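Long-range contact in nisin biosynthesis protein nisC (Lactococcus lactis subsp. lactis, PDB 2G0D), which catalyses, as a zinc-dependent lantibiotic cyclase, the closure of the thioether rings of the antimicrobial peptide nisin during its biosynthesis: residues 5-19 with 52-66. Residues are numbered along the deposited sequence; the frame is centred on the assembly and turned at random.
Sequences KRNVEKIIAQWDERT and NSKIYQKKIDNYIEY
The Tyr63 side chain packs as a knob into the hole formed on helix 5-19 by Ile12, Trp15, Asp16 and Thr19, joining two near-parallel helices (30° between segment axes) at the periphery of the alpha toroid, the helical barrel of lanthionine cyclases. Tyr63 OH donates to Asp16 OD1 at 2.9 Å, meeting that oxygen from above the carboxylate plane, while Ile12 CG2 and Trp15 CB press on the phenol end. The other carboxylate oxygen takes a salt bridge: Lys59 NZ reaches Asp16 OD2 at 2.8 Å, on its syn side and 18° out of plane. A bend at chi2 brings the lysine chain across Ile12, with Lys59 CD 3.7 Å from Ile12 CG2, before the ammonium meets the acid. Asp16 thus has both oxygens engaged, and a water bound to OD1 links it further to Asn62 ND2; the nearby ammonium would probably favour the ionised carboxylate.

One turn toward the N-terminal ends, Ile12 and Val8 pack against Tyr56. Ile12 CD1 lies 3.6 Å from Tyr56 CE1, the isoleucine crossing the phenol at about a right angle, and Val8 CG1 reaches CZ of the same ring. At the C-terminal end of the contact, Thr19 CG2 lies over the face of the Tyr66 ring in a CH-pi contact, 3.5 Å from the ring centroid and only 6° off the normal.

Farther out, helix 37-45 backs the pair through Leu37, which touches both Trp15 and Tyr66, and through Leu44 on Val8. The hydroxyl of Tyr66 bonds Lys70 NZ, and the indole NE1 of Trp15 hydrogen-bonds Thr370 OG1.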
loop_
_atom_site.group_PDB
_atom_site.type_symbol
_atom_site.label_atom_id
_atom_site.label_comp_id
_atom_site.label_asym_id
_atom_site.label_seq_id
_atom_site.Cartn_x
_atom_site.Cartn_y
_atom_site.Cartn_z
ATOM N N LYS A 5 25.141 -2.355 -4.113
ATOM C CA LYS A 5 25.758 -1.402 -5.031
ATOM C C LYS A 5 25.772 -1.918 -6.492
ATOM O O LYS A 5 25.311 -1.232 -7.395
ATOM C CB LYS A 5 27.171 -1.048 -4.565
ATOM C CG LYS A 5 27.754 0.176 -5.228
ATOM C CD LYS A 5 29.209 0.225 -4.931
ATOM C CE LYS A 5 29.737 1.604 -5.010
ATOM N NZ LYS A 5 31.239 1.564 -5.124
ATOM N N ARG A 6 26.301 -3.123 -6.711
ATOM C CA ARG A 6 26.286 -3.731 -8.051
ATOM C C ARG A 6 24.892 -3.769 -8.696
ATOM O O ARG A 6 24.700 -3.377 -9.854
ATOM C CB ARG A 6 26.842 -5.141 -7.987
ATOM C CG ARG A 6 27.064 -5.778 -9.364
ATOM C CD ARG A 6 27.906 -7.035 -9.273
ATOM N NE ARG A 6 27.156 -8.126 -8.651
ATOM C CZ ARG A 6 27.267 -8.488 -7.374
ATOM N NH1 ARG A 6 28.116 -7.848 -6.560
ATOM N NH2 ARG A 6 26.528 -9.490 -6.910
ATOM N N ASN A 7 23.919 -4.258 -7.947
ATOM C CA ASN A 7 22.548 -4.307 -8.440
ATOM C C ASN A 7 21.920 -2.941 -8.747
ATOM O O ASN A 7 21.221 -2.788 -9.748
ATOM C CB ASN A 7 21.693 -5.126 -7.479
ATOM C CG ASN A 7 21.909 -6.602 -7.680
ATOM O OD1 ASN A 7 21.321 -7.187 -8.589
ATOM N ND2 ASN A 7 22.819 -7.202 -6.895
ATOM N N VAL A 8 22.182 -1.957 -7.894
ATOM C CA VAL A 8 21.655 -0.628 -8.111
ATOM C C VAL A 8 22.222 -0.076 -9.432
ATOM O O VAL A 8 21.483 0.471 -10.260
ATOM C CB VAL A 8 21.968 0.286 -6.934
ATOM C CG1 VAL A 8 21.623 1.741 -7.272
ATOM C CG2 VAL A 8 21.188 -0.175 -5.697
ATOM N N GLU A 9 23.525 -0.269 -9.623
ATOM C CA GLU A 9 24.221 0.197 -10.817
ATOM C C GLU A 9 23.604 -0.333 -12.099
ATOM O O GLU A 9 23.424 0.418 -13.046
ATOM C CB GLU A 9 25.717 -0.132 -10.735
ATOM C CG GLU A 9 26.481 0.870 -9.853
ATOM C CD GLU A 9 27.894 0.417 -9.480
ATOM O OE1 GLU A 9 28.317 -0.687 -9.899
ATOM O OE2 GLU A 9 28.588 1.176 -8.758
ATOM N N LYS A 10 23.256 -1.614 -12.109
ATOM C CA LYS A 10 22.612 -2.191 -13.271
ATOM C C LYS A 10 21.222 -1.602 -13.484
ATOM O O LYS A 10 20.842 -1.336 -14.634
ATOM C CB LYS A 10 22.642 -3.737 -13.255
ATOM C CG LYS A 10 21.381 -4.457 -12.793
ATOM C CD LYS A 10 21.531 -6.008 -12.937
ATOM C CE LYS A 10 20.906 -6.547 -14.239
ATOM N NZ LYS A 10 20.966 -8.053 -14.352
ATOM N N ILE A 11 20.485 -1.364 -12.383
ATOM C CA ILE A 11 19.154 -0.758 -12.469
ATOM C C ILE A 11 19.261 0.642 -13.050
ATOM O O ILE A 11 18.447 1.033 -13.898
ATOM C CB ILE A 11 18.401 -0.714 -11.102
ATOM C CG1 ILE A 11 18.114 -2.123 -10.574
ATOM C CG2 ILE A 11 17.088 0.072 -11.218
ATOM C CD1 ILE A 11 17.824 -2.166 -9.060
ATOM N N ILE A 12 20.261 1.397 -12.607
ATOM C CA ILE A 12 20.466 2.733 -13.147
ATOM C C ILE A 12 20.748 2.682 -14.661
ATOM O O ILE A 12 20.173 3.467 -15.417
ATOM C CB ILE A 12 21.592 3.511 -12.416
ATOM C CG1 ILE A 12 21.217 3.768 -10.947
ATOM C CG2 ILE A 12 21.860 4.851 -13.132
ATOM C CD1 ILE A 12 22.408 4.098 -10.054
ATOM N N ALA A 13 21.608 1.749 -15.088
ATOM C CA ALA A 13 21.911 1.527 -16.519
ATOM C C ALA A 13 20.664 1.192 -17.360
ATOM O O ALA A 13 20.525 1.650 -18.491
ATOM C CB ALA A 13 22.974 0.425 -16.685
ATOM N N GLN A 14 19.758 0.401 -16.800
ATOM C CA GLN A 14 18.509 0.072 -17.467
ATOM C C GLN A 14 17.652 1.328 -17.658
ATOM O O GLN A 14 17.088 1.565 -18.745
ATOM C CB GLN A 14 17.745 -1.003 -16.678
ATOM C CG GLN A 14 18.478 -2.355 -16.657
ATOM C CD GLN A 14 17.716 -3.454 -15.929
ATOM O OE1 GLN A 14 16.589 -3.802 -16.305
ATOM N NE2 GLN A 14 18.337 -4.022 -14.891
ATOM N N TRP A 15 17.594 2.157 -16.623
ATOM C CA TRP A 15 16.774 3.351 -16.694
ATOM C C TRP A 15 17.418 4.512 -17.429
ATOM O O TRP A 15 16.714 5.335 -17.988
ATOM C CB TRP A 15 16.235 3.736 -15.305
ATOM C CG TRP A 15 15.122 2.830 -14.927
ATOM C CD1 TRP A 15 15.189 1.742 -14.107
ATOM C CD2 TRP A 15 13.776 2.888 -15.415
ATOM N NE1 TRP A 15 13.962 1.133 -14.030
ATOM C CE2 TRP A 15 13.074 1.819 -14.824
ATOM C CE3 TRP A 15 13.094 3.747 -16.303
ATOM C CZ2 TRP A 15 11.706 1.582 -15.080
ATOM C CZ3 TRP A 15 11.737 3.514 -16.548
ATOM C CH2 TRP A 15 11.060 2.442 -15.936
ATOM N N ASP A 16 18.743 4.584 -17.433
ATOM C CA ASP A 16 19.436 5.547 -18.288
ATOM C C ASP A 16 19.156 5.291 -19.781
ATOM O O ASP A 16 18.947 6.230 -20.549
ATOM C CB ASP A 16 20.943 5.557 -18.001
ATOM C CG ASP A 16 21.284 6.276 -16.706
ATOM O OD1 ASP A 16 20.362 6.794 -16.051
ATOM O OD2 ASP A 16 22.473 6.336 -16.336
ATOM N N GLU A 17 19.116 4.016 -20.165
ATOM C CA GLU A 17 18.808 3.609 -21.534
ATOM C C GLU A 17 17.343 3.885 -21.902
ATOM O O GLU A 17 17.059 4.463 -22.966
ATOM C CB GLU A 17 19.166 2.132 -21.736
ATOM C CG GLU A 17 19.063 1.617 -23.182
ATOM C CD GLU A 17 19.799 2.490 -24.213
ATOM O OE1 GLU A 17 20.730 3.238 -23.846
ATOM O OE2 GLU A 17 19.434 2.425 -25.403
ATOM N N ARG A 18 16.429 3.486 -21.018
ATOM C CA ARG A 18 14.991 3.687 -21.219
ATOM C C ARG A 18 14.591 5.150 -21.378
ATOM O O ARG A 18 13.748 5.462 -22.209
ATOM C CB ARG A 18 14.174 3.041 -20.092
ATOM C CG ARG A 18 13.896 1.554 -20.302
ATOM C CD ARG A 18 13.002 0.965 -19.207
ATOM N NE ARG A 18 11.587 1.280 -19.403
ATOM C CZ ARG A 18 10.572 0.603 -18.858
ATOM N NH1 ARG A 18 10.797 -0.452 -18.071
ATOM N NH2 ARG A 18 9.320 0.981 -19.110
ATOM N N THR A 19 15.186 6.034 -20.576
ATOM C CA THR A 19 14.905 7.472 -20.651
ATOM C C THR A 19 15.528 8.159 -21.885
ATOM O O THR A 19 15.032 9.190 -22.354
ATOM C CB THR A 19 15.341 8.209 -19.378
ATOM O OG1 THR A 19 16.703 7.887 -19.073
ATOM C CG2 THR A 19 14.435 7.826 -18.202
ATOM N N ASN A 52 28.186 6.542 -3.271
ATOM C CA ASN A 52 27.815 7.046 -4.599
ATOM C C ASN A 52 26.577 7.924 -4.632
ATOM O O ASN A 52 26.033 8.182 -5.706
ATOM C CB ASN A 52 27.656 5.896 -5.591
ATOM C CG ASN A 52 28.975 5.417 -6.137
ATOM O OD1 ASN A 52 30.022 6.043 -5.917
ATOM N ND2 ASN A 52 28.939 4.297 -6.866
ATOM N N SER A 53 26.155 8.403 -3.462
ATOM C CA SER A 53 24.912 9.164 -3.320
ATOM C C SER A 53 24.822 10.467 -4.121
ATOM O O SER A 53 23.726 10.938 -4.395
ATOM C CB SER A 53 24.636 9.445 -1.851
ATOM O OG SER A 53 25.688 10.201 -1.282
ATOM N N LYS A 54 25.953 11.065 -4.487
ATOM C CA LYS A 54 25.912 12.278 -5.330
ATOM C C LYS A 54 25.645 11.952 -6.805
ATOM O O LYS A 54 25.003 12.734 -7.517
ATOM C CB LYS A 54 27.163 13.138 -5.154
ATOM C CG LYS A 54 27.212 13.880 -3.795
ATOM C CD LYS A 54 26.230 15.057 -3.724
ATOM C CE LYS A 54 26.929 16.387 -4.022
ATOM N NZ LYS A 54 27.737 16.861 -2.855
ATOM N N ILE A 55 26.139 10.796 -7.241
ATOM C CA ILE A 55 25.762 10.199 -8.518
ATOM C C ILE A 55 24.279 9.804 -8.493
ATOM O O ILE A 55 23.551 10.039 -9.458
ATOM C CB ILE A 55 26.625 8.958 -8.817
ATOM C CG1 ILE A 55 28.105 9.337 -8.845
ATOM C CG2 ILE A 55 26.200 8.284 -10.137
ATOM C CD1 ILE A 55 29.060 8.159 -8.611
ATOM N N TYR A 56 23.827 9.235 -7.377
ATOM C CA TYR A 56 22.428 8.818 -7.241
ATOM C C TYR A 56 21.449 10.003 -7.299
ATOM O O TYR A 56 20.446 9.955 -8.022
ATOM C CB TYR A 56 22.225 8.011 -5.954
ATOM C CG TYR A 56 22.975 6.698 -5.893
ATOM C CD1 TYR A 56 23.499 6.092 -7.044
ATOM C CD2 TYR A 56 23.144 6.047 -4.677
ATOM C CE1 TYR A 56 24.167 4.887 -6.968
ATOM C CE2 TYR A 56 23.813 4.853 -4.594
ATOM C CZ TYR A 56 24.315 4.274 -5.734
ATOM O OH TYR A 56 24.968 3.086 -5.617
ATOM N N GLN A 57 21.753 11.062 -6.551
ATOM C CA GLN A 57 20.960 12.299 -6.605
ATOM C C GLN A 57 20.903 12.915 -8.023
ATOM O O GLN A 57 19.882 13.500 -8.422
ATOM C CB GLN A 57 21.479 13.325 -5.582
ATOM C CG GLN A 57 20.545 14.542 -5.379
ATOM C CD GLN A 57 19.090 14.138 -5.071
ATOM O OE1 GLN A 57 18.831 13.370 -4.138
ATOM N NE2 GLN A 57 18.145 14.658 -5.859
ATOM N N LYS A 58 21.992 12.778 -8.774
ATOM C CA LYS A 58 22.034 13.248 -10.160
ATOM C C LYS A 58 21.038 12.464 -11.024
ATOM O O LYS A 58 20.267 13.054 -11.783
ATOM C CB LYS A 58 23.467 13.136 -10.708
ATOM C CG LYS A 58 23.694 13.712 -12.091
ATOM C CD LYS A 58 23.920 15.234 -12.037
ATOM C CE LYS A 58 22.773 16.018 -12.657
ATOM N NZ LYS A 58 22.962 16.064 -14.144
ATOM N N LYS A 59 21.059 11.135 -10.894
ATOM C CA LYS A 59 20.094 10.268 -11.566
ATOM C C LYS A 59 18.669 10.606 -11.174
ATOM O O LYS A 59 17.787 10.693 -12.022
ATOM C CB LYS A 59 20.388 8.787 -11.292
ATOM C CG LYS A 59 21.811 8.349 -11.620
ATOM C CD LYS A 59 22.168 8.498 -13.101
ATOM C CE LYS A 59 23.646 8.214 -13.316
ATOM N NZ LYS A 59 23.999 8.118 -14.759
ATOM N N ILE A 60 18.441 10.791 -9.883
ATOM C CA ILE A 60 17.121 11.151 -9.392
ATOM C C ILE A 60 16.641 12.397 -10.137
ATOM O O ILE A 60 15.551 12.392 -10.737
ATOM C CB ILE A 60 17.121 11.315 -7.848
ATOM C CG1 ILE A 60 17.191 9.929 -7.186
ATOM C CG2 ILE A 60 15.858 12.057 -7.351
ATOM C CD1 ILE A 60 17.878 9.920 -5.835
ATOM N N ASP A 61 17.488 13.431 -10.156
ATOM C CA ASP A 61 17.132 14.692 -10.799
ATOM C C ASP A 61 16.945 14.516 -12.303
ATOM O O ASP A 61 16.033 15.098 -12.879
ATOM C CB ASP A 61 18.132 15.790 -10.450
ATOM C CG ASP A 61 18.008 16.251 -8.992
ATOM O OD1 ASP A 61 16.879 16.285 -8.460
ATOM O OD2 ASP A 61 19.042 16.592 -8.379
ATOM N N ASN A 62 17.772 13.668 -12.915
ATOM C CA ASN A 62 17.572 13.264 -14.296
ATOM C C ASN A 62 16.184 12.672 -14.497
ATOM O O ASN A 62 15.452 13.073 -15.405
ATOM C CB ASN A 62 18.635 12.239 -14.723
ATOM C CG ASN A 62 19.987 12.871 -14.969
ATOM O OD1 ASN A 62 20.098 14.100 -15.061
ATOM N ND2 ASN A 62 21.034 12.037 -15.071
ATOM N N TYR A 63 15.834 11.701 -13.647
ATOM C CA TYR A 63 14.580 10.987 -13.795
ATOM C C TYR A 63 13.398 11.916 -13.495
ATOM O O TYR A 63 12.340 11.784 -14.108
ATOM C CB TYR A 63 14.553 9.736 -12.898
ATOM C CG TYR A 63 15.652 8.723 -13.170
ATOM C CD1 TYR A 63 16.303 8.668 -14.413
ATOM C CD2 TYR A 63 16.024 7.802 -12.192
ATOM C CE1 TYR A 63 17.304 7.730 -14.671
ATOM C CE2 TYR A 63 17.005 6.855 -12.435
ATOM C CZ TYR A 63 17.650 6.824 -13.677
ATOM O OH TYR A 63 18.635 5.891 -13.908
ATOM N N ILE A 64 13.584 12.850 -12.558
ATOM C CA ILE A 64 12.556 13.844 -12.259
ATOM C C ILE A 64 12.328 14.784 -13.453
ATOM O O ILE A 64 11.190 14.979 -13.894
ATOM C CB ILE A 64 12.877 14.657 -10.974
ATOM C CG1 ILE A 64 12.729 13.783 -9.715
ATOM C CG2 ILE A 64 11.942 15.839 -10.847
ATOM C CD1 ILE A 64 13.389 14.367 -8.507
ATOM N N GLU A 65 13.402 15.366 -13.984
ATOM C CA GLU A 65 13.258 16.208 -15.159
ATOM C C GLU A 65 12.622 15.424 -16.306
ATOM O O GLU A 65 11.728 15.934 -16.993
ATOM C CB GLU A 65 14.577 16.880 -15.561
ATOM C CG GLU A 65 14.922 18.129 -14.707
ATOM C CD GLU A 65 13.757 19.141 -14.546
ATOM O OE1 GLU A 65 13.524 19.981 -15.475
ATOM O OE2 GLU A 65 13.089 19.114 -13.469
ATOM N N TYR A 66 13.039 14.171 -16.475
ATOM C CA TYR A 66 12.419 13.300 -17.472
ATOM C C TYR A 66 10.929 13.109 -17.195
ATOM O O TYR A 66 10.138 13.060 -18.127
ATOM C CB TYR A 66 13.131 11.957 -17.532
ATOM C CG TYR A 66 12.561 10.979 -18.521
ATOM C CD1 TYR A 66 13.022 10.948 -19.835
ATOM C CD2 TYR A 66 11.575 10.063 -18.143
ATOM C CE1 TYR A 66 12.506 10.041 -20.761
ATOM C CE2 TYR A 66 11.062 9.136 -19.041
ATOM C CZ TYR A 66 11.535 9.133 -20.365
ATOM O OH TYR A 66 11.048 8.227 -21.291
HETATM O O HOH W 1 20.384 9.462 -15.740
#